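Local structure of transposon Tn7 transposition protein TnsA (Escherichia coli, 1T0F) at residues 111-123 with 127-139. The protein forms the Tn7 transposase together with TnsB and executes the 5'-strand DNA breaks at the transposon ends, using a metal-dependent, restriction enzyme-like active site. Numbering follows the deposited sequence.
Sequences DQVMSTDFLVDCK and FEQFAIQVKPAAA. With MG (magnesium ion), chain E.
Asp117 and Val134 meet at the metal end of an antiparallel hairpin, strands 118-122 and 129-134, in a PDDEXK nuclease core. A classic beta bulge, Asp117 and Phe118 both facing Ile132, probably helps direct the Asp117 carboxylate to the magnesium ion. Asp117 OD2 binds the metal at 2.4 Å and, on its anti side, accepts the Val134 N-H at 2.6 Å; Gln133 OE1 and Val134 O complete the protein ligands. Gln133 bends at chi2 (66°), bringing OE1 to the metal while NE2 is held by Glu152.

The packed face carries Phe118, Val120, Phe130 and Ile132. Val120 CB sits over the Phe130 ring, 3.9 Å from its centroid and 17° off the normal, a CH-pi contact; Cys122 SG approaches obliquely, 3.9 Å from Phe130 CE2. An alanine in place of Phe130 would probably leave Val120 and Cys122 without the ring they pack on, opening a gap on this face.

At the turn end the opposite face, with Asp121 and Gln129, is partly open to solvent. Asp121 pairs with Arg83 through OD2, and beside exposed Glu128 a water bridges the strands, donating to Asp121 OD1 at 2.7 Å and to Glu128 O at 2.8 Å.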
loop_
_atom_site.group_PDB
_atom_site.type_symbol
_atom_site.label_atom_id
_atom_site.label_comp_id
_atom_site.label_asym_id
_atom_site.label_seq_id
_atom_site.Cartn_x
_atom_site.Cartn_y
_atom_site.Cartn_z
ATOM N N ASP A 111 -5.916 22.487 10.855
ATOM C CA ASP A 111 -5.446 22.062 9.542
ATOM C C ASP A 111 -4.785 20.709 9.739
ATOM O O ASP A 111 -3.985 20.523 10.660
ATOM C CB ASP A 111 -4.448 23.066 8.963
ATOM C CG ASP A 111 -5.128 24.285 8.355
ATOM O OD1 ASP A 111 -6.380 24.353 8.358
ATOM O OD2 ASP A 111 -4.405 25.174 7.864
ATOM N N GLN A 112 -5.136 19.759 8.880
ATOM C CA GLN A 112 -4.604 18.410 8.983
ATOM C C GLN A 112 -3.385 18.200 8.095
ATOM O O GLN A 112 -3.226 18.854 7.067
ATOM C CB GLN A 112 -5.689 17.390 8.618
ATOM C CG GLN A 112 -6.906 17.406 9.542
ATOM C CD GLN A 112 -6.555 17.053 10.981
ATOM O OE1 GLN A 112 -6.241 15.903 11.295
ATOM N NE2 GLN A 112 -6.599 18.048 11.860
ATOM N N VAL A 113 -2.518 17.289 8.515
ATOM C CA VAL A 113 -1.335 16.977 7.736
ATOM C C VAL A 113 -1.782 15.970 6.682
ATOM O O VAL A 113 -2.345 14.927 7.013
ATOM C CB VAL A 113 -0.241 16.326 8.603
ATOM C CG1 VAL A 113 0.925 15.869 7.715
ATOM C CG2 VAL A 113 0.250 17.330 9.652
ATOM N N MET A 114 -1.546 16.295 5.419
ATOM C CA MET A 114 -1.917 15.397 4.330
ATOM C C MET A 114 -0.847 14.316 4.195
ATOM O O MET A 114 0.302 14.516 4.596
ATOM C CB MET A 114 -2.030 16.182 3.022
ATOM C CG MET A 114 -3.126 17.231 3.030
ATOM S SD MET A 114 -3.286 18.083 1.469
ATOM C CE MET A 114 -4.112 16.789 0.484
ATOM N N SER A 115 -1.224 13.167 3.644
ATOM C CA SER A 115 -0.262 12.083 3.457
ATOM C C SER A 115 -0.528 11.328 2.156
ATOM O O SER A 115 -1.662 11.265 1.677
ATOM C CB SER A 115 -0.295 11.115 4.650
ATOM O OG SER A 115 -1.544 10.453 4.776
ATOM N N THR A 116 0.539 10.789 1.578
ATOM C CA THR A 116 0.455 10.018 0.344
ATOM C C THR A 116 0.636 8.573 0.785
ATOM O O THR A 116 1.555 8.258 1.542
ATOM C CB THR A 116 1.557 10.451 -0.646
ATOM O OG1 THR A 116 1.242 11.756 -1.144
ATOM C CG2 THR A 116 1.643 9.485 -1.828
ATOM N N ASP A 117 -0.238 7.691 0.317
ATOM C CA ASP A 117 -0.195 6.316 0.760
ATOM C C ASP A 117 1.137 5.594 0.645
ATOM O O ASP A 117 1.493 4.854 1.559
ATOM C CB ASP A 117 -1.313 5.524 0.092
ATOM C CG ASP A 117 -2.687 6.108 0.414
ATOM O OD1 ASP A 117 -2.836 6.687 1.514
ATOM O OD2 ASP A 117 -3.607 6.002 -0.415
ATOM N N PHE A 118 1.866 5.807 -0.451
ATOM C CA PHE A 118 3.173 5.160 -0.631
ATOM C C PHE A 118 4.158 6.029 -1.394
ATOM O O PHE A 118 3.819 6.605 -2.429
ATOM C CB PHE A 118 3.055 3.849 -1.427
ATOM C CG PHE A 118 2.175 2.808 -0.801
ATOM C CD1 PHE A 118 2.666 1.953 0.183
ATOM C CD2 PHE A 118 0.859 2.648 -1.235
ATOM C CE1 PHE A 118 1.858 0.946 0.725
ATOM C CE2 PHE A 118 0.043 1.647 -0.704
ATOM C CZ PHE A 118 0.541 0.791 0.278
ATOM N N LEU A 119 5.381 6.125 -0.885
ATOM C CA LEU A 119 6.446 6.841 -1.581
ATOM C C LEU A 119 7.416 5.689 -1.828
ATOM O O LEU A 119 7.894 5.060 -0.883
ATOM C CB LEU A 119 7.097 7.916 -0.706
ATOM C CG LEU A 119 8.321 8.559 -1.372
ATOM C CD1 LEU A 119 7.927 9.221 -2.683
ATOM C CD2 LEU A 119 8.940 9.592 -0.431
ATOM N N VAL A 120 7.697 5.413 -3.094
ATOM C CA VAL A 120 8.524 4.261 -3.446
ATOM C C VAL A 120 9.844 4.631 -4.089
ATOM O O VAL A 120 9.900 5.528 -4.932
ATOM C CB VAL A 120 7.730 3.333 -4.422
ATOM C CG1 VAL A 120 8.504 2.030 -4.695
ATOM C CG2 VAL A 120 6.351 3.023 -3.831
ATOM N N ASP A 121 10.902 3.934 -3.669
ATOM C CA ASP A 121 12.242 4.127 -4.216
ATOM C C ASP A 121 12.637 2.822 -4.916
ATOM O O ASP A 121 12.455 1.745 -4.363
ATOM C CB ASP A 121 13.247 4.423 -3.099
ATOM C CG ASP A 121 13.076 5.813 -2.512
ATOM O OD1 ASP A 121 13.318 6.797 -3.239
ATOM O OD2 ASP A 121 12.699 5.920 -1.329
ATOM N N CYS A 122 13.174 2.922 -6.125
ATOM C CA CYS A 122 13.587 1.733 -6.871
ATOM C C CYS A 122 15.079 1.808 -7.193
ATOM O O CYS A 122 15.638 2.901 -7.331
ATOM C CB CYS A 122 12.780 1.612 -8.166
ATOM S SG CYS A 122 10.983 1.455 -7.915
ATOM N N LYS A 123 15.712 0.646 -7.310
ATOM C CA LYS A 123 17.146 0.561 -7.593
ATOM C C LYS A 123 17.480 0.938 -9.024
ATOM O O LYS A 123 18.533 1.518 -9.296
ATOM C CB LYS A 123 17.655 -0.855 -7.317
ATOM C CG LYS A 123 17.605 -1.243 -5.853
ATOM C CD LYS A 123 18.101 -2.660 -5.626
ATOM C CE LYS A 123 17.224 -3.678 -6.332
ATOM N NZ LYS A 123 17.638 -5.075 -6.000
ATOM N N PHE A 127 11.145 4.119 -13.178
ATOM C CA PHE A 127 11.018 5.181 -12.174
ATOM C C PHE A 127 11.887 4.929 -10.946
ATOM O O PHE A 127 11.696 3.939 -10.248
ATOM C CB PHE A 127 9.556 5.298 -11.721
ATOM C CG PHE A 127 8.607 5.645 -12.828
ATOM C CD1 PHE A 127 8.486 6.960 -13.273
ATOM C CD2 PHE A 127 7.856 4.656 -13.453
ATOM C CE1 PHE A 127 7.630 7.281 -14.326
ATOM C CE2 PHE A 127 7.001 4.966 -14.502
ATOM C CZ PHE A 127 6.887 6.282 -14.941
ATOM N N GLU A 128 12.821 5.836 -10.672
ATOM C CA GLU A 128 13.699 5.688 -9.516
ATOM C C GLU A 128 12.935 6.037 -8.236
ATOM O O GLU A 128 13.270 5.580 -7.142
ATOM C CB GLU A 128 14.931 6.582 -9.673
ATOM C CG GLU A 128 14.690 8.076 -9.502
ATOM C CD GLU A 128 15.894 8.910 -9.934
ATOM O OE1 GLU A 128 17.041 8.448 -9.732
ATOM O OE2 GLU A 128 15.694 10.028 -10.466
ATOM N N GLN A 129 11.898 6.849 -8.387
ATOM C CA GLN A 129 11.070 7.228 -7.256
ATOM C C GLN A 129 9.700 7.636 -7.772
ATOM O O GLN A 129 9.590 8.320 -8.788
ATOM C CB GLN A 129 11.702 8.398 -6.501
ATOM C CG GLN A 129 11.216 8.554 -5.070
ATOM C CD GLN A 129 12.017 9.587 -4.293
ATOM O OE1 GLN A 129 12.157 9.495 -3.072
ATOM N NE2 GLN A 129 12.542 10.581 -5.000
ATOM N N PHE A 130 8.653 7.191 -7.095
ATOM C CA PHE A 130 7.311 7.581 -7.497
ATOM C C PHE A 130 6.405 7.500 -6.294
ATOM O O PHE A 130 6.707 6.803 -5.329
ATOM C CB PHE A 130 6.785 6.716 -8.659
ATOM C CG PHE A 130 6.637 5.255 -8.338
ATOM C CD1 PHE A 130 5.507 4.781 -7.670
ATOM C CD2 PHE A 130 7.614 4.341 -8.735
ATOM C CE1 PHE A 130 5.345 3.424 -7.403
ATOM C CE2 PHE A 130 7.463 2.978 -8.473
ATOM C CZ PHE A 130 6.324 2.519 -7.804
ATOM N N ALA A 131 5.309 8.248 -6.340
ATOM C CA ALA A 131 4.367 8.260 -5.234
ATOM C C ALA A 131 3.019 7.728 -5.688
ATOM O O ALA A 131 2.647 7.865 -6.852
ATOM C CB ALA A 131 4.222 9.695 -4.686
ATOM N N ILE A 132 2.292 7.117 -4.758
ATOM C CA ILE A 132 0.983 6.554 -5.057
ATOM C C ILE A 132 -0.067 6.902 -4.007
ATOM O O ILE A 132 0.195 6.825 -2.803
ATOM C CB ILE A 132 1.034 4.998 -5.125
ATOM C CG1 ILE A 132 1.865 4.537 -6.325
ATOM C CG2 ILE A 132 -0.390 4.425 -5.213
ATOM C CD1 ILE A 132 1.849 3.031 -6.526
ATOM N N GLN A 133 -1.248 7.309 -4.472
ATOM C CA GLN A 133 -2.376 7.548 -3.581
ATOM C C GLN A 133 -3.378 6.464 -4.007
ATOM O O GLN A 133 -3.651 6.287 -5.198
ATOM C CB GLN A 133 -2.997 8.941 -3.781
ATOM C CG GLN A 133 -4.286 9.145 -2.963
ATOM C CD GLN A 133 -4.065 9.147 -1.454
ATOM O OE1 GLN A 133 -4.973 8.825 -0.681
ATOM N NE2 GLN A 133 -2.869 9.529 -1.028
ATOM N N VAL A 134 -3.896 5.734 -3.029
ATOM C CA VAL A 134 -4.844 4.650 -3.245
ATOM C C VAL A 134 -6.277 5.134 -2.966
ATOM O O VAL A 134 -6.535 5.735 -1.932
ATOM C CB VAL A 134 -4.479 3.493 -2.302
ATOM C CG1 VAL A 134 -5.505 2.434 -2.350
ATOM C CG2 VAL A 134 -3.107 2.943 -2.679
ATOM N N LYS A 135 -7.202 4.881 -3.888
ATOM C CA LYS A 135 -8.590 5.316 -3.709
ATOM C C LYS A 135 -9.595 4.342 -4.289
ATOM O O LYS A 135 -9.317 3.689 -5.293
ATOM C CB LYS A 135 -8.841 6.648 -4.433
ATOM C CG LYS A 135 -8.191 7.883 -3.836
ATOM C CD LYS A 135 -8.778 8.207 -2.475
ATOM C CE LYS A 135 -8.140 9.466 -1.906
ATOM N NZ LYS A 135 -8.573 9.725 -0.504
ATOM N N PRO A 136 -10.768 4.208 -3.647
ATOM C CA PRO A 136 -11.766 3.301 -4.210
ATOM C C PRO A 136 -12.140 4.048 -5.488
ATOM O O PRO A 136 -12.163 5.277 -5.490
ATOM C CB PRO A 136 -12.898 3.349 -3.188
ATOM C CG PRO A 136 -12.175 3.587 -1.902
ATOM C CD PRO A 136 -11.144 4.626 -2.286
ATOM N N ALA A 137 -12.417 3.338 -6.574
ATOM C CA ALA A 137 -12.758 4.010 -7.819
ATOM C C ALA A 137 -13.958 4.943 -7.665
ATOM O O ALA A 137 -13.992 6.016 -8.253
ATOM C CB ALA A 137 -13.041 2.979 -8.908
ATOM N N ALA A 138 -14.937 4.519 -6.877
ATOM C CA ALA A 138 -16.149 5.311 -6.670
ATOM C C ALA A 138 -15.841 6.661 -6.036
ATOM O O ALA A 138 -16.572 7.633 -6.241
ATOM C CB ALA A 138 -17.124 4.543 -5.802
ATOM N N ALA A 139 -14.752 6.719 -5.275
ATOM C CA ALA A 139 -14.353 7.951 -4.607
ATOM C C ALA A 139 -13.933 9.039 -5.581
ATOM O O ALA A 139 -13.929 10.226 -5.235
ATOM C CB ALA A 139 -13.217 7.666 -3.625
HETATM MG MG MG E . -5.846 6.661 0.141
HETATM O O HOH W 1 15.013 6.652 -5.298
HETATM O O HOH W 2 -8.039 7.436 0.863
HETATM O O HOH W 3 -6.330 4.675 1.674
#